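Side-chain contacts in cleavage stimulation factor 77 (Encephalitozoon cuniculi, PDB 2UY1), which probably acts in mRNA 3'-end processing as a helical-repeat scaffold subunit and may bind mRNA: residues B[215-220]-B[440-445]; B[221-226]-B[230-235]. All blocks are in the same frame, centred on the assembly; numbering follows the deposited sequence.

Contact 1: residues B[215-220]-B[440-445]; sequences VYFFYS and HCFLDS
Phe217 drives the edge of its ring into one face of Phe442, and this single aromatic pair makes up nearly all of the contact. The rings form a T-shaped (edge-to-face) stack, with centroids 5.0 Å apart and planes at 64°. At the leading edge Phe217 CE1 lies 3.5 Å from Phe442 CD2, offset toward the rim of that ring instead of over its centre. Phe217 CZ meets the same Phe442 CD2 at 3.5 Å and continues along the rim to Phe442 CE2 at 3.8 Å, so two neighbouring C-H groups of one ring are presented to the other. Phe217 has CG anti to its backbone N (chi1 167°), which sends the ring well out from its helix and bridges backbones whose nearest CA atoms, those of Phe217 and Phe442, are 9.8 Å apart. The pair packs helix 434-446, late in the chain, against helix 213-225 of the all-helical, TPR-like Suf fold. Helix 247-255 closes in on both rings: Tyr251 meets Phe217 at a steep angle, while Phe247 and Val255 pack on Phe442. An aromatic ring of another chain also stacks edge-to-face with Phe442, drawing the site into the interface between subunits. One turn beyond Phe442, Ser445 OG donates to Cys441 O at 3.0 Å, turning its hydroxyl back onto its own helix.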
ATOM      1  N   VAL B 215     -14.194  23.231 -17.712  1.00 24.89           N
ATOM      2  CA  VAL B 215     -14.361  24.655 -17.989  1.00 24.34           C
ATOM      3  C   VAL B 215     -15.724  25.155 -17.518  1.00 24.51           C
ATOM      4  O   VAL B 215     -15.841  26.253 -16.972  1.00 25.77           O
ATOM      5  CB  VAL B 215     -14.204  24.959 -19.490  1.00 24.24           C
ATOM      6  CG1 VAL B 215     -12.758  24.766 -19.922  1.00 21.45           C
ATOM      7  CG2 VAL B 215     -15.135  24.079 -20.310  1.00 26.04           C
ATOM      8  N   TYR B 216     -16.750  24.341 -17.736  1.00 23.77           N
ATOM      9  CA  TYR B 216     -18.130  24.708 -17.398  1.00 23.59           C
ATOM     10  C   TYR B 216     -18.274  24.724 -15.897  1.00 22.77           C
ATOM     11  O   TYR B 216     -18.950  25.596 -15.359  1.00 24.37           O
ATOM     12  CB  TYR B 216     -19.130  23.731 -18.050  1.00 23.19           C
ATOM     13  CG  TYR B 216     -19.022  23.735 -19.549  1.00 24.62           C
ATOM     14  CD1 TYR B 216     -19.797  24.612 -20.327  1.00 27.88           C
ATOM     15  CD2 TYR B 216     -18.078  22.921 -20.207  1.00 27.50           C
ATOM     16  CE1 TYR B 216     -19.655  24.664 -21.748  1.00 24.36           C
ATOM     17  CE2 TYR B 216     -17.934  22.967 -21.599  1.00 24.40           C
ATOM     18  CZ  TYR B 216     -18.721  23.833 -22.347  1.00 24.98           C
ATOM     19  OH  TYR B 216     -18.607  23.850 -23.723  1.00 23.38           O
ATOM     20  N   PHE B 217     -17.663  23.760 -15.214  1.00 22.34           N
ATOM     21  CA  PHE B 217     -17.658  23.772 -13.733  1.00 22.10           C
ATOM     22  C   PHE B 217     -16.908  25.019 -13.188  1.00 21.62           C
ATOM     23  O   PHE B 217     -17.345  25.588 -12.199  1.00 20.12           O
ATOM     24  CB  PHE B 217     -17.075  22.464 -13.158  1.00 23.21           C
ATOM     25  CG  PHE B 217     -16.739  22.530 -11.643  1.00 22.50           C
ATOM     26  CD1 PHE B 217     -17.659  22.102 -10.703  1.00 20.26           C
ATOM     27  CD2 PHE B 217     -15.491  23.057 -11.191  1.00 24.92           C
ATOM     28  CE1 PHE B 217     -17.345  22.136  -9.309  1.00 23.06           C
ATOM     29  CE2 PHE B 217     -15.170  23.156  -9.823  1.00 23.26           C
ATOM     30  CZ  PHE B 217     -16.112  22.717  -8.863  1.00 24.33           C
ATOM     31  N   PHE B 218     -15.771  25.406 -13.806  1.00 22.65           N
ATOM     32  CA  PHE B 218     -15.008  26.595 -13.350  1.00 23.56           C
ATOM     33  C   PHE B 218     -15.877  27.867 -13.340  1.00 23.99           C
ATOM     34  O   PHE B 218     -15.963  28.585 -12.335  1.00 25.30           O
ATOM     35  CB  PHE B 218     -13.817  26.939 -14.254  1.00 23.97           C
ATOM     36  CG  PHE B 218     -12.718  25.905 -14.328  1.00 23.94           C
ATOM     37  CD1 PHE B 218     -12.521  24.920 -13.345  1.00 28.27           C
ATOM     38  CD2 PHE B 218     -11.809  25.987 -15.372  1.00 26.03           C
ATOM     39  CE1 PHE B 218     -11.465  23.980 -13.445  1.00 26.31           C
ATOM     40  CE2 PHE B 218     -10.764  25.076 -15.466  1.00 24.76           C
ATOM     41  CZ  PHE B 218     -10.605  24.063 -14.511  1.00 25.65           C
ATOM     42  N   TYR B 219     -16.519  28.133 -14.475  1.00 24.93           N
ATOM     43  CA  TYR B 219     -17.438  29.282 -14.638  1.00 23.09           C
ATOM     44  C   TYR B 219     -18.666  29.176 -13.767  1.00 23.64           C
ATOM     45  O   TYR B 219     -19.078  30.163 -13.133  1.00 23.96           O
ATOM     46  CB  TYR B 219     -17.847  29.440 -16.115  1.00 24.81           C
ATOM     47  CG  TYR B 219     -18.391  30.819 -16.496  1.00 22.58           C
ATOM     48  CD1 TYR B 219     -18.067  31.945 -15.752  1.00 21.38           C
ATOM     49  CD2 TYR B 219     -19.131  31.002 -17.660  1.00 23.49           C
ATOM     50  CE1 TYR B 219     -18.498  33.209 -16.120  1.00 23.42           C
ATOM     51  CE2 TYR B 219     -19.621  32.259 -18.023  1.00 17.35           C
ATOM     52  CZ  TYR B 219     -19.300  33.347 -17.276  1.00 24.36           C
ATOM     53  OH  TYR B 219     -19.780  34.595 -17.637  1.00 27.28           O
ATOM     54  N   SER B 220     -19.289  28.004 -13.733  1.00 22.33           N
ATOM     55  CA  SER B 220     -20.447  27.810 -12.864  1.00 21.86           C
ATOM     56  C   SER B 220     -20.108  28.236 -11.419  1.00 21.45           C
ATOM     57  O   SER B 220     -20.876  28.965 -10.764  1.00 21.06           O
ATOM     58  CB  SER B 220     -20.875  26.331 -12.914  1.00 21.24           C
ATOM     59  OG  SER B 220     -21.882  26.051 -11.929  1.00 23.24           O
ATOM     60  N   HIS B 440     -11.545  18.776  -8.493  1.00 22.98           N
ATOM     61  CA  HIS B 440     -11.173  17.452  -7.982  1.00 23.01           C
ATOM     62  C   HIS B 440     -11.830  17.101  -6.693  1.00 20.55           C
ATOM     63  O   HIS B 440     -12.194  15.968  -6.495  1.00 22.46           O
ATOM     64  CB  HIS B 440      -9.658  17.190  -7.968  1.00 21.80           C
ATOM     65  CG  HIS B 440      -9.095  17.039  -9.338  1.00 24.63           C
ATOM     66  ND1 HIS B 440      -8.582  17.954 -10.194  1.00 25.39           N
ATOM     67  CD2 HIS B 440      -9.136  15.846 -10.024  1.00 25.23           C
ATOM     68  CE1 HIS B 440      -8.248  17.289 -11.343  1.00 24.75           C
ATOM     69  NE2 HIS B 440      -8.614  16.020 -11.226  1.00 25.74           N
ATOM     70  N   CYS B 441     -12.070  18.090  -5.851  1.00 20.67           N
ATOM     71  CA  CYS B 441     -12.912  17.928  -4.666  1.00 19.84           C
ATOM     72  C   CYS B 441     -14.295  17.402  -4.982  1.00 19.69           C
ATOM     73  O   CYS B 441     -14.773  16.526  -4.305  1.00 20.46           O
ATOM     74  CB  CYS B 441     -12.989  19.213  -3.832  1.00 20.11           C
ATOM     75  SG  CYS B 441     -11.479  19.606  -2.868  1.00 22.70           S
ATOM     76  N   PHE B 442     -14.950  17.936  -6.023  1.00 19.72           N
ATOM     77  CA  PHE B 442     -16.258  17.471  -6.384  1.00 17.82           C
ATOM     78  C   PHE B 442     -16.105  16.094  -7.003  1.00 18.44           C
ATOM     79  O   PHE B 442     -16.809  15.186  -6.592  1.00 17.74           O
ATOM     80  CB  PHE B 442     -16.943  18.457  -7.356  1.00 18.61           C
ATOM     81  CG  PHE B 442     -17.662  19.584  -6.681  1.00 19.13           C
ATOM     82  CD1 PHE B 442     -19.027  19.571  -6.568  1.00 19.80           C
ATOM     83  CD2 PHE B 442     -16.959  20.692  -6.189  1.00 21.70           C
ATOM     84  CE1 PHE B 442     -19.715  20.604  -5.936  1.00 19.84           C
ATOM     85  CE2 PHE B 442     -17.622  21.711  -5.553  1.00 21.06           C
ATOM     86  CZ  PHE B 442     -19.026  21.664  -5.437  1.00 20.41           C
ATOM     87  N   LEU B 443     -15.194  15.931  -7.991  1.00 17.86           N
ATOM     88  CA  LEU B 443     -14.986  14.633  -8.580  1.00 19.07           C
ATOM     89  C   LEU B 443     -14.738  13.511  -7.577  1.00 18.91           C
ATOM     90  O   LEU B 443     -15.271  12.426  -7.738  1.00 17.68           O
ATOM     91  CB  LEU B 443     -13.796  14.639  -9.556  1.00 18.42           C
ATOM     92  CG  LEU B 443     -13.450  13.345 -10.283  1.00 20.47           C
ATOM     93  CD1 LEU B 443     -14.653  12.888 -11.162  1.00 21.34           C
ATOM     94  CD2 LEU B 443     -12.213  13.624 -11.207  1.00 21.30           C
ATOM     95  N   ASP B 444     -13.865  13.740  -6.603  1.00 18.90           N
ATOM     96  CA  ASP B 444     -13.555  12.649  -5.677  1.00 20.42           C
ATOM     97  C   ASP B 444     -14.774  12.275  -4.878  1.00 19.90           C
ATOM     98  O   ASP B 444     -14.922  11.146  -4.445  1.00 20.62           O
ATOM     99  CB  ASP B 444     -12.441  13.045  -4.730  1.00 18.91           C
ATOM    100  CG  ASP B 444     -11.125  13.170  -5.421  1.00 24.31           C
ATOM    101  OD1 ASP B 444     -10.919  12.645  -6.562  1.00 29.73           O
ATOM    102  OD2 ASP B 444     -10.294  13.845  -4.830  1.00 25.67           O
ATOM    103  N   SER B 445     -15.624  13.261  -4.633  1.00 20.84           N
ATOM    104  CA  SER B 445     -16.818  13.079  -3.813  1.00 19.85           C
ATOM    105  C   SER B 445     -17.896  12.299  -4.576  1.00 19.96           C
ATOM    106  O   SER B 445     -18.624  11.525  -3.954  1.00 19.72           O
ATOM    107  CB  SER B 445     -17.376  14.438  -3.435  1.00 20.67           C
ATOM    108  OG  SER B 445     -16.571  15.087  -2.453  1.00 23.98           O
TER

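Contact 2: residues B[221-226]-B[230-235]; sequences EYLIGI and EKAKKV
Leu223 reaches Ala232 and its neighbours with CG anti to its own carbonyl carbon (chi1 -83°) and CD1 extended away from CA (chi2 175°), a shape that carries the CD1 methyl across to the second helix. Ile224 follows the same first-torsion pattern, with CG1 anti to the carbonyl carbon, and approaches the same alanine from a second direction. The two segments belong to a tight antiparallel helical hairpin, the basic element of TPR-like folds: helix 213-225 turns through a short connection into helix 229-242, and the short axes run at 168° to each other, 8.2 Å apart at closest approach. The short side chain of Ala232, pointing at the partner helix, is consistent with this closeness. Its CB touches Leu223 CB at 3.8 Å, and Ile224 CG1 lies 3.9 Å from Ala232 CB, so one methyl is shared by two consecutive residues of the first helix. The CD1 methyl of Leu223 also meets Lys231 and Val235, one helical turn apart: CD1 touches Lys231 CG at 3.7 Å and also Val235 CG2 at 3.8 Å. Lys231 thus contributes the aliphatic part of its chain to an apolar contact. Beyond the pair, His199 of helix 193-208 packs on Leu223, and Tyr251 and Val255 of helix 247-255 on Ile224. Outside the hairpin, Glu221 OE1 forms a salt bridge with a basic side chain of another chain. The shortest approach of Leu223 across the hairpin is to backbone, CD1 lying 3.5 Å from Ala232 N.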
ATOM      1  N   GLU B 221     -18.944  27.764 -10.943  1.00 21.34           N
ATOM      2  CA  GLU B 221     -18.489  28.026  -9.571  1.00 20.79           C
ATOM      3  C   GLU B 221     -18.210  29.499  -9.384  1.00 21.84           C
ATOM      4  O   GLU B 221     -18.665  30.070  -8.426  1.00 21.43           O
ATOM      5  CB  GLU B 221     -17.268  27.211  -9.191  1.00 19.99           C
ATOM      6  CG  GLU B 221     -17.561  25.733  -8.826  1.00 17.39           C
ATOM      7  CD  GLU B 221     -18.494  25.529  -7.636  1.00 22.33           C
ATOM      8  OE1 GLU B 221     -18.078  25.759  -6.471  1.00 19.68           O
ATOM      9  OE2 GLU B 221     -19.636  25.075  -7.850  1.00 21.57           O
ATOM     10  N   TYR B 222     -17.525  30.114 -10.345  1.00 23.50           N
ATOM     11  CA  TYR B 222     -17.317  31.559 -10.320  1.00 24.90           C
ATOM     12  C   TYR B 222     -18.649  32.300 -10.221  1.00 24.67           C
ATOM     13  O   TYR B 222     -18.822  33.193  -9.389  1.00 24.25           O
ATOM     14  CB  TYR B 222     -16.539  32.027 -11.542  1.00 25.89           C
ATOM     15  CG  TYR B 222     -16.551  33.525 -11.628  1.00 28.74           C
ATOM     16  CD1 TYR B 222     -15.783  34.294 -10.747  1.00 29.11           C
ATOM     17  CD2 TYR B 222     -17.351  34.183 -12.564  1.00 29.09           C
ATOM     18  CE1 TYR B 222     -15.789  35.701 -10.811  1.00 30.96           C
ATOM     19  CE2 TYR B 222     -17.359  35.580 -12.637  1.00 29.85           C
ATOM     20  CZ  TYR B 222     -16.586  36.329 -11.757  1.00 30.17           C
ATOM     21  OH  TYR B 222     -16.607  37.710 -11.811  1.00 31.75           O
ATOM     22  N   LEU B 223     -19.596  31.904 -11.061  1.00 25.11           N
ATOM     23  CA  LEU B 223     -20.889  32.574 -11.152  1.00 25.43           C
ATOM     24  C   LEU B 223     -21.678  32.426  -9.871  1.00 26.59           C
ATOM     25  O   LEU B 223     -22.358  33.370  -9.472  1.00 27.44           O
ATOM     26  CB  LEU B 223     -21.707  31.999 -12.299  1.00 24.83           C
ATOM     27  CG  LEU B 223     -21.359  32.604 -13.659  1.00 24.46           C
ATOM     28  CD1 LEU B 223     -22.152  31.841 -14.712  1.00 16.74           C
ATOM     29  CD2 LEU B 223     -21.582  34.140 -13.759  1.00 19.21           C
ATOM     30  N   ILE B 224     -21.568  31.257  -9.229  1.00 27.22           N
ATOM     31  CA  ILE B 224     -22.264  30.963  -7.959  1.00 28.01           C
ATOM     32  C   ILE B 224     -21.706  31.883  -6.862  1.00 27.98           C
ATOM     33  O   ILE B 224     -22.434  32.373  -6.020  1.00 29.12           O
ATOM     34  CB  ILE B 224     -22.137  29.453  -7.575  1.00 27.39           C
ATOM     35  CG1 ILE B 224     -22.974  28.562  -8.518  1.00 30.02           C
ATOM     36  CG2 ILE B 224     -22.498  29.191  -6.115  1.00 26.51           C
ATOM     37  CD1 ILE B 224     -23.026  27.044  -8.111  1.00 28.00           C
ATOM     38  N   GLY B 225     -20.416  32.153  -6.909  1.00 29.12           N
ATOM     39  CA  GLY B 225     -19.753  32.900  -5.840  1.00 29.73           C
ATOM     40  C   GLY B 225     -20.013  34.379  -5.947  1.00 30.96           C
ATOM     41  O   GLY B 225     -19.909  35.103  -4.948  1.00 31.88           O
ATOM     42  N   ILE B 226     -20.368  34.830  -7.156  1.00 30.72           N
ATOM     43  CA  ILE B 226     -20.854  36.210  -7.350  1.00 29.68           C
ATOM     44  C   ILE B 226     -22.345  36.389  -7.283  1.00 29.90           C
ATOM     45  O   ILE B 226     -22.852  37.474  -7.545  1.00 29.42           O
ATOM     46  CB  ILE B 226     -20.286  36.958  -8.610  1.00 30.49           C
ATOM     47  CG1 ILE B 226     -20.682  36.302  -9.939  1.00 29.01           C
ATOM     48  CG2 ILE B 226     -18.807  37.211  -8.449  1.00 27.79           C
ATOM     49  CD1 ILE B 226     -20.091  37.113 -11.137  1.00 30.18           C
ATOM     50  N   GLU B 230     -28.408  31.391 -11.314  1.00 32.07           N
ATOM     51  CA  GLU B 230     -29.254  31.200 -12.488  1.00 32.58           C
ATOM     52  C   GLU B 230     -28.420  31.185 -13.789  1.00 32.34           C
ATOM     53  O   GLU B 230     -28.622  30.320 -14.642  1.00 30.64           O
ATOM     54  CB  GLU B 230     -30.374  32.254 -12.533  1.00 33.31           C
ATOM     55  CG  GLU B 230     -31.562  31.903 -11.653  1.00 37.94           C
ATOM     56  CD  GLU B 230     -32.379  33.135 -11.231  1.00 47.33           C
ATOM     57  OE1 GLU B 230     -33.202  33.641 -12.049  1.00 49.83           O
ATOM     58  OE2 GLU B 230     -32.205  33.598 -10.079  1.00 47.14           O
ATOM     59  N   LYS B 231     -27.478  32.127 -13.928  1.00 31.58           N
ATOM     60  CA  LYS B 231     -26.547  32.108 -15.074  1.00 32.57           C
ATOM     61  C   LYS B 231     -25.670  30.856 -15.027  1.00 31.18           C
ATOM     62  O   LYS B 231     -25.419  30.246 -16.053  1.00 30.98           O
ATOM     63  CB  LYS B 231     -25.711  33.407 -15.162  1.00 32.89           C
ATOM     64  CG  LYS B 231     -24.912  33.585 -16.475  1.00 35.39           C
ATOM     65  CD  LYS B 231     -24.338  35.023 -16.667  1.00 35.83           C
ATOM     66  CE  LYS B 231     -23.127  35.051 -17.633  1.00 38.10           C
ATOM     67  NZ  LYS B 231     -23.124  34.003 -18.786  1.00 40.86           N
ATOM     68  N   ALA B 232     -25.250  30.439 -13.831  1.00 30.82           N
ATOM     69  CA  ALA B 232     -24.443  29.209 -13.693  1.00 30.57           C
ATOM     70  C   ALA B 232     -25.165  27.968 -14.242  1.00 30.11           C
ATOM     71  O   ALA B 232     -24.539  27.121 -14.904  1.00 28.47           O
ATOM     72  CB  ALA B 232     -24.045  28.983 -12.228  1.00 29.92           C
ATOM     73  N   LYS B 233     -26.473  27.859 -13.952  1.00 30.69           N
ATOM     74  CA  LYS B 233     -27.276  26.667 -14.326  1.00 30.50           C
ATOM     75  C   LYS B 233     -27.364  26.540 -15.818  1.00 31.37           C
ATOM     76  O   LYS B 233     -27.360  25.450 -16.367  1.00 31.42           O
ATOM     77  CB  LYS B 233     -28.702  26.759 -13.752  1.00 31.91           C
ATOM     78  CG  LYS B 233     -29.593  25.496 -14.004  1.00 29.57           C
ATOM     79  CD  LYS B 233     -30.758  25.449 -13.003  1.00 29.62           C
ATOM     80  CE  LYS B 233     -31.655  24.225 -13.139  1.00 28.29           C
ATOM     81  NZ  LYS B 233     -32.496  23.933 -11.875  1.00 23.49           N
ATOM     82  N   LYS B 234     -27.435  27.685 -16.479  1.00 31.69           N
ATOM     83  CA  LYS B 234     -27.500  27.729 -17.914  1.00 31.27           C
ATOM     84  C   LYS B 234     -26.175  27.304 -18.529  1.00 30.05           C
ATOM     85  O   LYS B 234     -26.174  26.570 -19.524  1.00 28.75           O
ATOM     86  CB  LYS B 234     -27.977  29.118 -18.402  1.00 32.26           C
ATOM     87  CG  LYS B 234     -29.517  29.265 -18.351  1.00 34.87           C
ATOM     88  CD  LYS B 234     -30.047  30.254 -17.298  1.00 37.59           C
ATOM     89  CE  LYS B 234     -31.413  30.874 -17.726  1.00 37.52           C
ATOM     90  NZ  LYS B 234     -32.205  31.484 -16.565  1.00 40.12           N
ATOM     91  N   VAL B 235     -25.060  27.745 -17.922  1.00 29.12           N
ATOM     92  CA  VAL B 235     -23.672  27.349 -18.360  1.00 28.41           C
ATOM     93  C   VAL B 235     -23.476  25.808 -18.259  1.00 27.34           C
ATOM     94  O   VAL B 235     -22.826  25.211 -19.110  1.00 27.60           O
ATOM     95  CB  VAL B 235     -22.546  28.072 -17.528  1.00 28.86           C
ATOM     96  CG1 VAL B 235     -21.144  27.560 -17.901  1.00 26.84           C
ATOM     97  CG2 VAL B 235     -22.586  29.581 -17.712  1.00 27.55           C
TER

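Both contacts draw on helix 213-225, contact 1 through its middle and contact 2 through its C-terminal end, and their centres are about 12 Å apart. Contact 2 is local, joining that helix to the next one in the chain, 229-242; contact 1 spans more than two hundred residues to reach helix 434-446 and so encloses contact 2 in sequence. They touch directly where Tyr216 and Tyr219 pack against Val235, and Ser220 against Ala232. At different points along its length, one helix thus takes part in sequential hairpin packing and in holding a distant C-terminal helix near the centre of the chain, with another chain close to both contacts.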